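Local coordinates for cobalamin biosynthesis protein CobN (Mycobacterium tuberculosis, PDB 7C6O), which is the large catalytic subunit of cobaltochelatase, which inserts cobalt into the corrin ring during cobalamin biosynthesis, probably with the ATP-driven help of partner subunits, at residues L1007-D1012 and Y1074-G1079; T1146-F1151 and A1194-E1199; M1164-T1169 and G1204-P1209. One frame throughout, in Å; residues are numbered along the deposited sequence. Where two conformers were deposited one is given.

Interaction 1 of 3, residues L1007-D1012 and Y1074-G1079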
loop_
_atom_site.group_PDB
_atom_site.type_symbol
_atom_site.label_atom_id
_atom_site.label_comp_id
_atom_site.label_asym_id
_atom_site.label_seq_id
_atom_site.Cartn_x
_atom_site.Cartn_y
_atom_site.Cartn_z
ATOM N N LEU A 1007 6.303 3.777 -18.723
ATOM C CA LEU A 1007 7.080 4.863 -19.313
ATOM C C LEU A 1007 8.455 5.021 -18.677
ATOM O O LEU A 1007 9.374 5.525 -19.332
ATOM C CB LEU A 1007 6.294 6.171 -19.231
ATOM C CG LEU A 1007 5.112 6.216 -20.203
ATOM C CD1 LEU A 1007 4.386 7.537 -20.105
ATOM C CD2 LEU A 1007 5.579 5.972 -21.631
ATOM N N LEU A 1008 8.628 4.612 -17.417
ATOM C CA LEU A 1008 9.975 4.583 -16.855
ATOM C C LEU A 1008 10.856 3.607 -17.620
ATOM O O LEU A 1008 12.005 3.922 -17.955
ATOM C CB LEU A 1008 9.935 4.216 -15.372
ATOM C CG LEU A 1008 11.295 4.098 -14.679
ATOM C CD1 LEU A 1008 12.062 5.409 -14.766
ATOM C CD2 LEU A 1008 11.128 3.670 -13.229
ATOM N N GLN A 1009 10.327 2.415 -17.915
ATOM C CA GLN A 1009 11.073 1.453 -18.719
ATOM C C GLN A 1009 11.391 2.020 -20.097
ATOM O O GLN A 1009 12.500 1.836 -20.613
ATOM C CB GLN A 1009 10.284 0.147 -18.849
ATOM C CG GLN A 1009 10.239 -0.697 -17.579
ATOM C CD GLN A 1009 9.226 -0.196 -16.560
ATOM O OE1 GLN A 1009 8.480 0.748 -16.816
ATOM N NE2 GLN A 1009 9.196 -0.837 -15.396
ATOM N N LEU A 1010 10.432 2.721 -20.705
ATOM C CA LEU A 1010 10.652 3.280 -22.035
ATOM C C LEU A 1010 11.751 4.338 -22.013
ATOM O O LEU A 1010 12.672 4.311 -22.838
ATOM C CB LEU A 1010 9.349 3.869 -22.579
ATOM C CG LEU A 1010 9.411 4.370 -24.022
ATOM C CD1 LEU A 1010 9.666 3.208 -24.983
ATOM C CD2 LEU A 1010 8.138 5.114 -24.393
ATOM N N ILE A 1011 11.673 5.276 -21.064
ATOM C CA ILE A 1011 12.656 6.357 -20.995
ATOM C C ILE A 1011 14.048 5.800 -20.722
ATOM O O ILE A 1011 15.045 6.273 -21.283
ATOM C CB ILE A 1011 12.229 7.395 -19.937
ATOM C CG1 ILE A 1011 11.408 8.518 -20.580
ATOM C CG2 ILE A 1011 13.439 7.983 -19.223
ATOM C CD1 ILE A 1011 10.147 8.060 -21.274
ATOM N N ASP A 1012 14.140 4.771 -19.877
ATOM C CA ASP A 1012 15.441 4.181 -19.580
ATOM C C ASP A 1012 16.005 3.421 -20.775
ATOM O O ASP A 1012 17.224 3.410 -20.976
ATOM C CB ASP A 1012 15.338 3.269 -18.359
ATOM C CG ASP A 1012 15.286 4.047 -17.059
ATOM O OD1 ASP A 1012 15.514 5.274 -17.094
ATOM O OD2 ASP A 1012 15.018 3.436 -16.004
ATOM N N TYR A 1074 5.351 10.168 -10.892
ATOM C CA TYR A 1074 4.592 11.346 -11.294
ATOM C C TYR A 1074 4.661 11.553 -12.802
ATOM O O TYR A 1074 3.624 11.686 -13.463
ATOM C CB TYR A 1074 5.079 12.582 -10.531
ATOM C CG TYR A 1074 4.710 12.519 -9.067
ATOM C CD1 TYR A 1074 3.446 12.901 -8.633
ATOM C CD2 TYR A 1074 5.612 12.045 -8.124
ATOM C CE1 TYR A 1074 3.097 12.825 -7.297
ATOM C CE2 TYR A 1074 5.272 11.968 -6.785
ATOM C CZ TYR A 1074 4.014 12.357 -6.379
ATOM O OH TYR A 1074 3.674 12.281 -5.048
ATOM N N PHE A 1075 5.864 11.553 -13.382
ATOM C CA PHE A 1075 5.928 11.764 -14.825
ATOM C C PHE A 1075 5.328 10.584 -15.582
ATOM O O PHE A 1075 4.766 10.772 -16.665
ATOM C CB PHE A 1075 7.369 12.070 -15.275
ATOM C CG PHE A 1075 8.210 10.855 -15.611
ATOM C CD1 PHE A 1075 8.121 10.243 -16.857
ATOM C CD2 PHE A 1075 9.134 10.368 -14.700
ATOM C CE1 PHE A 1075 8.906 9.140 -17.168
ATOM C CE2 PHE A 1075 9.926 9.270 -15.005
ATOM C CZ PHE A 1075 9.809 8.653 -16.242
ATOM N N GLN A 1076 5.405 9.375 -15.022
ATOM C CA GLN A 1076 4.825 8.215 -15.696
ATOM C C GLN A 1076 3.312 8.346 -15.818
ATOM O O GLN A 1076 2.748 8.179 -16.907
ATOM C CB GLN A 1076 5.176 6.934 -14.944
ATOM C CG GLN A 1076 6.598 6.462 -15.121
ATOM C CD GLN A 1076 6.739 4.993 -14.787
ATOM O OE1 GLN A 1076 6.422 4.130 -15.603
ATOM N NE2 GLN A 1076 7.206 4.702 -13.578
ATOM N N TYR A 1077 2.637 8.636 -14.706
ATOM C CA TYR A 1077 1.178 8.709 -14.703
ATOM C C TYR A 1077 0.686 10.064 -15.197
ATOM O O TYR A 1077 -0.116 10.143 -16.136
ATOM C CB TYR A 1077 0.644 8.426 -13.297
ATOM C CG TYR A 1077 0.663 6.964 -12.926
ATOM C CD1 TYR A 1077 1.816 6.368 -12.430
ATOM C CD2 TYR A 1077 -0.472 6.177 -13.075
ATOM C CE1 TYR A 1077 1.838 5.028 -12.091
ATOM C CE2 TYR A 1077 -0.459 4.838 -12.739
ATOM C CZ TYR A 1077 0.697 4.270 -12.248
ATOM O OH TYR A 1077 0.713 2.941 -11.910
ATOM N N HIS A 1078 1.149 11.141 -14.565
ATOM C CA HIS A 1078 0.683 12.478 -14.918
ATOM C C HIS A 1078 1.190 12.885 -16.294
ATOM O O HIS A 1078 0.407 13.239 -17.183
ATOM C CB HIS A 1078 1.137 13.477 -13.852
ATOM C CG HIS A 1078 0.469 14.812 -13.939
ATOM N ND1 HIS A 1078 1.074 15.972 -13.504
ATOM C CD2 HIS A 1078 -0.761 15.170 -14.379
ATOM C CE1 HIS A 1078 0.250 16.988 -13.684
ATOM N NE2 HIS A 1078 -0.870 16.529 -14.211
ATOM N N GLY A 1079 2.508 12.838 -16.490
ATOM C CA GLY A 1079 3.058 13.155 -17.797
ATOM C C GLY A 1079 2.598 12.186 -18.869
ATOM O O GLY A 1079 2.362 12.579 -20.012
HETATM O O HOH W 1 6.166 1.454 -15.040
#

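Interaction 2 of 3, residues T1146-F1151 and A1194-E1199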
loop_
_atom_site.group_PDB
_atom_site.type_symbol
_atom_site.label_atom_id
_atom_site.label_comp_id
_atom_site.label_asym_id
_atom_site.label_seq_id
_atom_site.Cartn_x
_atom_site.Cartn_y
_atom_site.Cartn_z
ATOM N N THR A 1146 16.940 12.904 -9.982
ATOM C CA THR A 1146 16.220 14.142 -10.261
ATOM C C THR A 1146 16.379 14.554 -11.719
ATOM O O THR A 1146 15.414 14.991 -12.355
ATOM C CB THR A 1146 16.705 15.252 -9.325
ATOM O OG1 THR A 1146 16.399 14.904 -7.968
ATOM C CG2 THR A 1146 16.034 16.579 -9.663
ATOM N N VAL A 1147 17.586 14.410 -12.272
ATOM C CA VAL A 1147 17.785 14.720 -13.687
ATOM C C VAL A 1147 16.921 13.814 -14.556
ATOM O O VAL A 1147 16.284 14.271 -15.513
ATOM C CB VAL A 1147 19.276 14.610 -14.060
ATOM C CG1 VAL A 1147 19.461 14.813 -15.553
ATOM C CG2 VAL A 1147 20.097 15.629 -13.277
ATOM N N ASP A 1148 16.875 12.521 -14.228
ATOM C CA ASP A 1148 16.092 11.578 -15.022
ATOM C C ASP A 1148 14.601 11.886 -14.951
ATOM O O ASP A 1148 13.891 11.777 -15.956
ATOM C CB ASP A 1148 16.355 10.146 -14.551
ATOM C CG ASP A 1148 17.665 9.579 -15.074
ATOM O OD1 ASP A 1148 18.264 10.178 -15.992
ATOM O OD2 ASP A 1148 18.097 8.526 -14.559
ATOM N N TYR A 1149 14.106 12.263 -13.770
ATOM C CA TYR A 1149 12.671 12.466 -13.612
ATOM C C TYR A 1149 12.231 13.798 -14.203
ATOM O O TYR A 1149 11.136 13.896 -14.764
ATOM C CB TYR A 1149 12.285 12.359 -12.135
ATOM C CG TYR A 1149 12.701 11.041 -11.509
ATOM C CD1 TYR A 1149 12.877 9.903 -12.291
ATOM C CD2 TYR A 1149 12.932 10.938 -10.141
ATOM C CE1 TYR A 1149 13.268 8.701 -11.730
ATOM C CE2 TYR A 1149 13.321 9.734 -9.571
ATOM C CZ TYR A 1149 13.487 8.623 -10.371
ATOM O OH TYR A 1149 13.875 7.425 -9.813
ATOM N N LEU A 1150 13.072 14.830 -14.098
ATOM C CA LEU A 1150 12.814 16.056 -14.844
ATOM C C LEU A 1150 12.799 15.785 -16.343
ATOM O O LEU A 1150 11.931 16.293 -17.063
ATOM C CB LEU A 1150 13.861 17.116 -14.499
ATOM C CG LEU A 1150 13.735 17.762 -13.120
ATOM C CD1 LEU A 1150 14.887 18.729 -12.884
ATOM C CD2 LEU A 1150 12.395 18.475 -12.979
ATOM N N PHE A 1151 13.747 14.979 -16.826
ATOM C CA PHE A 1151 13.752 14.583 -18.230
ATOM C C PHE A 1151 12.467 13.847 -18.594
ATOM O O PHE A 1151 11.859 14.117 -19.637
ATOM C CB PHE A 1151 14.976 13.708 -18.519
ATOM C CG PHE A 1151 15.028 13.166 -19.926
ATOM C CD1 PHE A 1151 15.648 13.884 -20.938
ATOM C CD2 PHE A 1151 14.467 11.933 -20.235
ATOM C CE1 PHE A 1151 15.702 13.388 -22.230
ATOM C CE2 PHE A 1151 14.516 11.434 -21.526
ATOM C CZ PHE A 1151 15.136 12.162 -22.525
ATOM N N ALA A 1194 25.327 13.211 -17.313
ATOM C CA ALA A 1194 25.847 13.810 -18.538
ATOM C C ALA A 1194 25.203 13.186 -19.765
ATOM O O ALA A 1194 24.850 13.888 -20.720
ATOM C CB ALA A 1194 27.367 13.660 -18.592
ATOM N N GLU A 1195 25.026 11.864 -19.751
ATOM C CA GLU A 1195 24.379 11.192 -20.871
ATOM C C GLU A 1195 22.942 11.669 -21.046
ATOM O O GLU A 1195 22.496 11.923 -22.172
ATOM C CB GLU A 1195 24.423 9.681 -20.660
ATOM C CG GLU A 1195 24.554 8.878 -21.938
ATOM C CD GLU A 1195 24.667 7.391 -21.670
ATOM O OE1 GLU A 1195 23.766 6.836 -21.008
ATOM O OE2 GLU A 1195 25.665 6.783 -22.109
ATOM N N ARG A 1196 22.200 11.804 -19.942
ATOM C CA ARG A 1196 20.800 12.201 -20.048
ATOM C C ARG A 1196 20.662 13.637 -20.540
ATOM O O ARG A 1196 19.770 13.940 -21.341
ATOM C CB ARG A 1196 20.092 12.025 -18.704
ATOM C CG ARG A 1196 18.579 12.176 -18.793
ATOM C CD ARG A 1196 17.953 10.986 -19.502
ATOM N NE ARG A 1196 17.877 9.822 -18.623
ATOM C CZ ARG A 1196 17.492 8.612 -19.013
ATOM N NH1 ARG A 1196 17.153 8.395 -20.278
ATOM N NH2 ARG A 1196 17.448 7.618 -18.139
ATOM N N LEU A 1197 21.530 14.537 -20.072
ATOM C CA LEU A 1197 21.464 15.920 -20.532
ATOM C C LEU A 1197 21.830 16.024 -22.007
ATOM O O LEU A 1197 21.215 16.793 -22.756
ATOM C CB LEU A 1197 22.371 16.802 -19.674
ATOM C CG LEU A 1197 21.940 16.921 -18.207
ATOM C CD1 LEU A 1197 23.090 17.378 -17.324
ATOM C CD2 LEU A 1197 20.754 17.872 -18.077
ATOM N N LEU A 1198 22.815 15.239 -22.451
ATOM C CA LEU A 1198 23.112 15.174 -23.875
ATOM C C LEU A 1198 21.961 14.558 -24.661
ATOM O O LEU A 1198 21.736 14.936 -25.816
ATOM C CB LEU A 1198 24.406 14.393 -24.106
ATOM C CG LEU A 1198 25.680 15.156 -23.754
ATOM C CD1 LEU A 1198 26.854 14.204 -23.616
ATOM C CD2 LEU A 1198 25.970 16.210 -24.813
ATOM N N GLU A 1199 21.218 13.622 -24.059
ATOM C CA GLU A 1199 20.041 13.084 -24.737
ATOM C C GLU A 1199 18.957 14.146 -24.888
ATOM O O GLU A 1199 18.289 14.214 -25.927
ATOM C CB GLU A 1199 19.490 11.866 -23.990
ATOM C CG GLU A 1199 18.214 11.305 -24.623
ATOM C CD GLU A 1199 17.596 10.160 -23.836
ATOM O OE1 GLU A 1199 16.562 9.628 -24.293
ATOM O OE2 GLU A 1199 18.134 9.796 -22.768
HETATM O O HOH W 2 20.098 7.545 -16.053
#

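Interaction 3 of 3, residues M1164-T1169 and G1204-P1209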
loop_
_atom_site.group_PDB
_atom_site.type_symbol
_atom_site.label_atom_id
_atom_site.label_comp_id
_atom_site.label_asym_id
_atom_site.label_seq_id
_atom_site.Cartn_x
_atom_site.Cartn_y
_atom_site.Cartn_z
ATOM N N MET A 1164 16.576 26.202 -17.540
ATOM C CA MET A 1164 16.642 25.225 -16.460
ATOM C C MET A 1164 17.642 24.116 -16.771
ATOM O O MET A 1164 18.358 23.660 -15.874
ATOM C CB MET A 1164 15.250 24.658 -16.192
ATOM C CG MET A 1164 14.250 25.748 -15.854
ATOM S SD MET A 1164 12.528 25.251 -15.958
ATOM C CE MET A 1164 12.432 24.079 -14.606
ATOM N N TYR A 1165 17.712 23.679 -18.033
ATOM C CA TYR A 1165 18.751 22.730 -18.427
ATOM C C TYR A 1165 20.141 23.325 -18.241
ATOM O O TYR A 1165 21.073 22.628 -17.823
ATOM C CB TYR A 1165 18.556 22.299 -19.880
ATOM C CG TYR A 1165 17.568 21.172 -20.087
ATOM C CD1 TYR A 1165 17.847 19.885 -19.647
ATOM C CD2 TYR A 1165 16.370 21.392 -20.753
ATOM C CE1 TYR A 1165 16.948 18.851 -19.846
ATOM C CE2 TYR A 1165 15.463 20.363 -20.960
ATOM C CZ TYR A 1165 15.758 19.097 -20.505
ATOM O OH TYR A 1165 14.858 18.072 -20.711
ATOM N N GLU A 1166 20.303 24.611 -18.563
ATOM C CA GLU A 1166 21.590 25.269 -18.363
ATOM C C GLU A 1166 21.988 25.250 -16.894
ATOM O O GLU A 1166 23.124 24.906 -16.551
ATOM C CB GLU A 1166 21.537 26.707 -18.881
ATOM C CG GLU A 1166 21.377 26.823 -20.386
ATOM C CD GLU A 1166 21.284 28.267 -20.856
ATOM O OE1 GLU A 1166 21.115 29.171 -20.008
ATOM O OE2 GLU A 1166 21.376 28.498 -22.078
ATOM N N GLN A 1167 21.057 25.614 -16.006
ATOM C CA GLN A 1167 21.376 25.647 -14.583
ATOM C C GLN A 1167 21.584 24.244 -14.032
ATOM O O GLN A 1167 22.467 24.026 -13.194
ATOM C CB GLN A 1167 20.275 26.375 -13.816
ATOM C CG GLN A 1167 20.182 27.850 -14.160
ATOM C CD GLN A 1167 21.498 28.577 -13.936
ATOM O OE1 GLN A 1167 22.121 28.440 -12.882
ATOM N NE2 GLN A 1167 21.930 29.349 -14.931
ATOM N N LEU A 1168 20.776 23.283 -14.485
ATOM C CA LEU A 1168 20.963 21.899 -14.062
ATOM C C LEU A 1168 22.344 21.390 -14.462
ATOM O O LEU A 1168 23.046 20.768 -13.655
ATOM C CB LEU A 1168 19.863 21.022 -14.664
ATOM C CG LEU A 1168 19.706 19.604 -14.119
ATOM C CD1 LEU A 1168 19.398 19.640 -12.629
ATOM C CD2 LEU A 1168 18.611 18.873 -14.879
ATOM N N THR A 1169 22.750 21.652 -15.705
ATOM C CA THR A 1169 24.050 21.191 -16.184
ATOM C C THR A 1169 25.186 21.809 -15.376
ATOM O O THR A 1169 26.119 21.114 -14.959
ATOM C CB THR A 1169 24.200 21.519 -17.672
ATOM O OG1 THR A 1169 23.182 20.839 -18.416
ATOM C CG2 THR A 1169 25.568 21.094 -18.188
ATOM N N GLY A 1204 16.138 17.548 -28.782
ATOM C CA GLY A 1204 15.564 18.870 -28.891
ATOM C C GLY A 1204 14.696 19.292 -27.725
ATOM O O GLY A 1204 14.113 20.383 -27.773
ATOM N N LEU A 1205 14.567 18.454 -26.691
ATOM C CA LEU A 1205 13.899 18.886 -25.467
ATOM C C LEU A 1205 14.644 20.053 -24.834
ATOM O O LEU A 1205 14.031 20.972 -24.281
ATOM C CB LEU A 1205 13.795 17.715 -24.492
ATOM C CG LEU A 1205 12.952 16.537 -24.981
ATOM C CD1 LEU A 1205 13.184 15.310 -24.106
ATOM C CD2 LEU A 1205 11.484 16.920 -24.996
ATOM N N TRP A 1206 15.972 20.007 -24.889
ATOM C CA TRP A 1206 16.839 21.155 -24.638
ATOM C C TRP A 1206 17.118 21.766 -26.005
ATOM O O TRP A 1206 17.920 21.240 -26.781
ATOM C CB TRP A 1206 18.109 20.700 -23.931
ATOM C CG TRP A 1206 19.029 21.782 -23.483
ATOM C CD1 TRP A 1206 18.859 23.127 -23.623
ATOM C CD2 TRP A 1206 20.278 21.600 -22.810
ATOM N NE1 TRP A 1206 19.930 23.796 -23.078
ATOM C CE2 TRP A 1206 20.815 22.878 -22.573
ATOM C CE3 TRP A 1206 20.994 20.476 -22.383
ATOM C CZ2 TRP A 1206 22.034 23.066 -21.928
ATOM C CZ3 TRP A 1206 22.206 20.663 -21.745
ATOM C CH2 TRP A 1206 22.714 21.948 -21.524
ATOM N N ALA A 1207 16.444 22.878 -26.310
ATOM C CA ALA A 1207 16.319 23.316 -27.698
ATOM C C ALA A 1207 17.597 23.958 -28.226
ATOM O O ALA A 1207 18.023 23.663 -29.348
ATOM C CB ALA A 1207 15.143 24.286 -27.839
ATOM N N GLN A 1208 18.210 24.850 -27.450
ATOM C CA GLN A 1208 19.347 25.649 -27.912
ATOM C C GLN A 1208 20.479 25.622 -26.891
ATOM O O GLN A 1208 20.804 26.646 -26.277
ATOM C CB GLN A 1208 18.913 27.087 -28.195
ATOM C CG GLN A 1208 17.979 27.229 -29.376
ATOM C CD GLN A 1208 17.612 28.672 -29.645
ATOM O OE1 GLN A 1208 17.112 29.373 -28.764
ATOM N NE2 GLN A 1208 17.870 29.128 -30.864
ATOM N N PRO A 1209 21.116 24.471 -26.699
ATOM C CA PRO A 1209 22.271 24.423 -25.799
ATOM C C PRO A 1209 23.479 25.105 -26.418
ATOM O O PRO A 1209 23.676 25.093 -27.637
ATOM C CB PRO A 1209 22.513 22.922 -25.613
ATOM C CG PRO A 1209 22.011 22.318 -26.874
ATOM C CD PRO A 1209 20.845 23.160 -27.318
HETATM O O HOH W 3 20.230 26.662 -23.660
#

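Interaction 1 of 3, residues L1007-D1012 and Y1074-G1079
Between L1007 and Q1076, whose CA atoms are 5.4 Å apart, the first turn of helix 1007-1013 runs up against helix 1072-1089, the two short axes crossing at 113° with 9.8 Å between them. At this helix-helix crossing a glutamine of one helix accepts an N-H from the first turn of the other. Q1076 OE1 takes the N-H of L1008 at 2.9 Å, with an almost straight N-H...O angle of 168°. The donor stands well above the amide plane, not on a lone pair; the amide turns a face to L1008 N and CB, and both CD and NE2 come within 3.3 Å of L1008 CB. L1007 N is also near OE1, at 3.1 Å. At the far end of the amide NE2 has a weak bond to D1072, one turn earlier on the same helix.

Next to Q1076 in sequence, F1075 supplies the apolar part. Its CG sits between backbone N and carbonyl carbon (chi1 88°), which brings the ring alongside its own neighbour, Q1076 CG lying over one face near the rim. The CZ end of the ring meets L1008 CD1 at 4.2 Å and L1007 O lies at its edge, while Y1149 and Y1153 of helix 1136-1157 also touch this ring. A water completes the site, donating to Q1076 OE1 at 2.7 Å and to Q1009 OE1.

Interaction 2 of 3, residues T1146-F1151 and A1194-E1199
D1148 and R1196 form the first shell: R1196 NE gives its hydrogen to D1148 OD1 at 2.7 Å, nearly straight at 170°, as part of a salt bridge. The oxygen lies in the guanidinium plane, but the carboxylate is turned 78° to that plane, so NE meets OD1 from above the carboxylate; a single hydrogen bond joins the two groups, rather than a flat two-pronged pair. A water donates to D1148 OD2 and accepts a weak bond from R1196 NH2. The arginine reaches this position because its chain bends twice, at chi2 and chi3, and the bend lays CD over one face of F1151, 3.8 Å from the ring centroid and close to the normal, a CH-pi contact.

One turn along the same helix, E1199 positions the guanidinium from the other end, OE2 taking NH1 at 3.0 Å on its syn side. E1199 OE1 lies 3.4 Å from F1151 CZ and is itself salt-bridged to R1203 NE. D1148, R1196 and E1199 thus make one network, and two carboxylates sharing the guanidinium would be expected to stabilise its charge. Further out, NH1 probably also bonds I1011 O, and D1012 lies near NH2 in a long, weak ion pair. Behind the charged layer V1147 CG1 packs on L1197 CD2 at 4.2 Å.

The two helices run nearly parallel, at 20° and 9.8 Å between the short axes, within the C-terminal helical region: helix 1162-1174 covers V1147 and L1197, and helix 1211-1226 also packs against L1197, through L1217.

Interaction 3 of 3, residues M1164-T1169 and G1204-P1209
Following the Schellman motif that ends helix 1187-1203, with G1204 at positive phi, the loop 1204-1209 turns W1206 against helix 1162-1174, and Y1165 receives it. Y1165 CB sits over the centre of one indole face, 3.5 Å from the centroid of the five-membered ring and 10° off its normal. The exchange is reciprocal, as W1206 CB lies over one face of the phenol ring, 4.0 Å from its centroid, toward the rim. The planes are only 10° from parallel, yet the side chains run past each other in opposite directions and the rings barely overlap; the evidence is thus for two CH-pi contacts more than a full stack. Placing the indole here depends on W1206 CG lying anti to the backbone N (chi1 -174°). On the opposite indole face P1209 CB closes the sandwich, 3.5 Å above the plane.

The six-membered end of the indole reaches T1169, whose OG1 is 3.3 Å from CH2. That hydroxyl donates to Y1165 O at 2.8 Å, while T1169 N reaches the same oxygen from the other face of its plane. Y1165 OH bonds D1154 of helix 1136-1157. In the indole plane, a water accepts from W1206 NE1 at 2.9 Å and donates to E1166 OE2 and Q1208 O. The arrangement is that of a helix-terminating Schellman turn whose following loop is pinned to a neighbouring helix by a buried tryptophan.

How the interactions relate
Interactions 2 and 3 share the C-terminal helical region, their segments alternating along the chain; interaction 1 lies closest to the chain's centre. All three are largely buried, though E1166 of interaction 3 is exposed to solvent. Interaction 1 turns on a side-chain amide oxygen bonded to a first-turn backbone N-H, interaction 2 on an ion-pair network over an aromatic ring, interaction 3 mainly on CH-pi packing. Helix 1187-1203 carries R1196 and L1197 of interaction 2 and ends at the G1204 turn of interaction 3; helix 1136-1157 also touches F1075 of interaction 1. I1011 CG2 packs 4.2 Å from F1151 CD2 and L1197 CD1 3.6 Å from T1169 OG1, whereas interactions 1 and 3 do not touch.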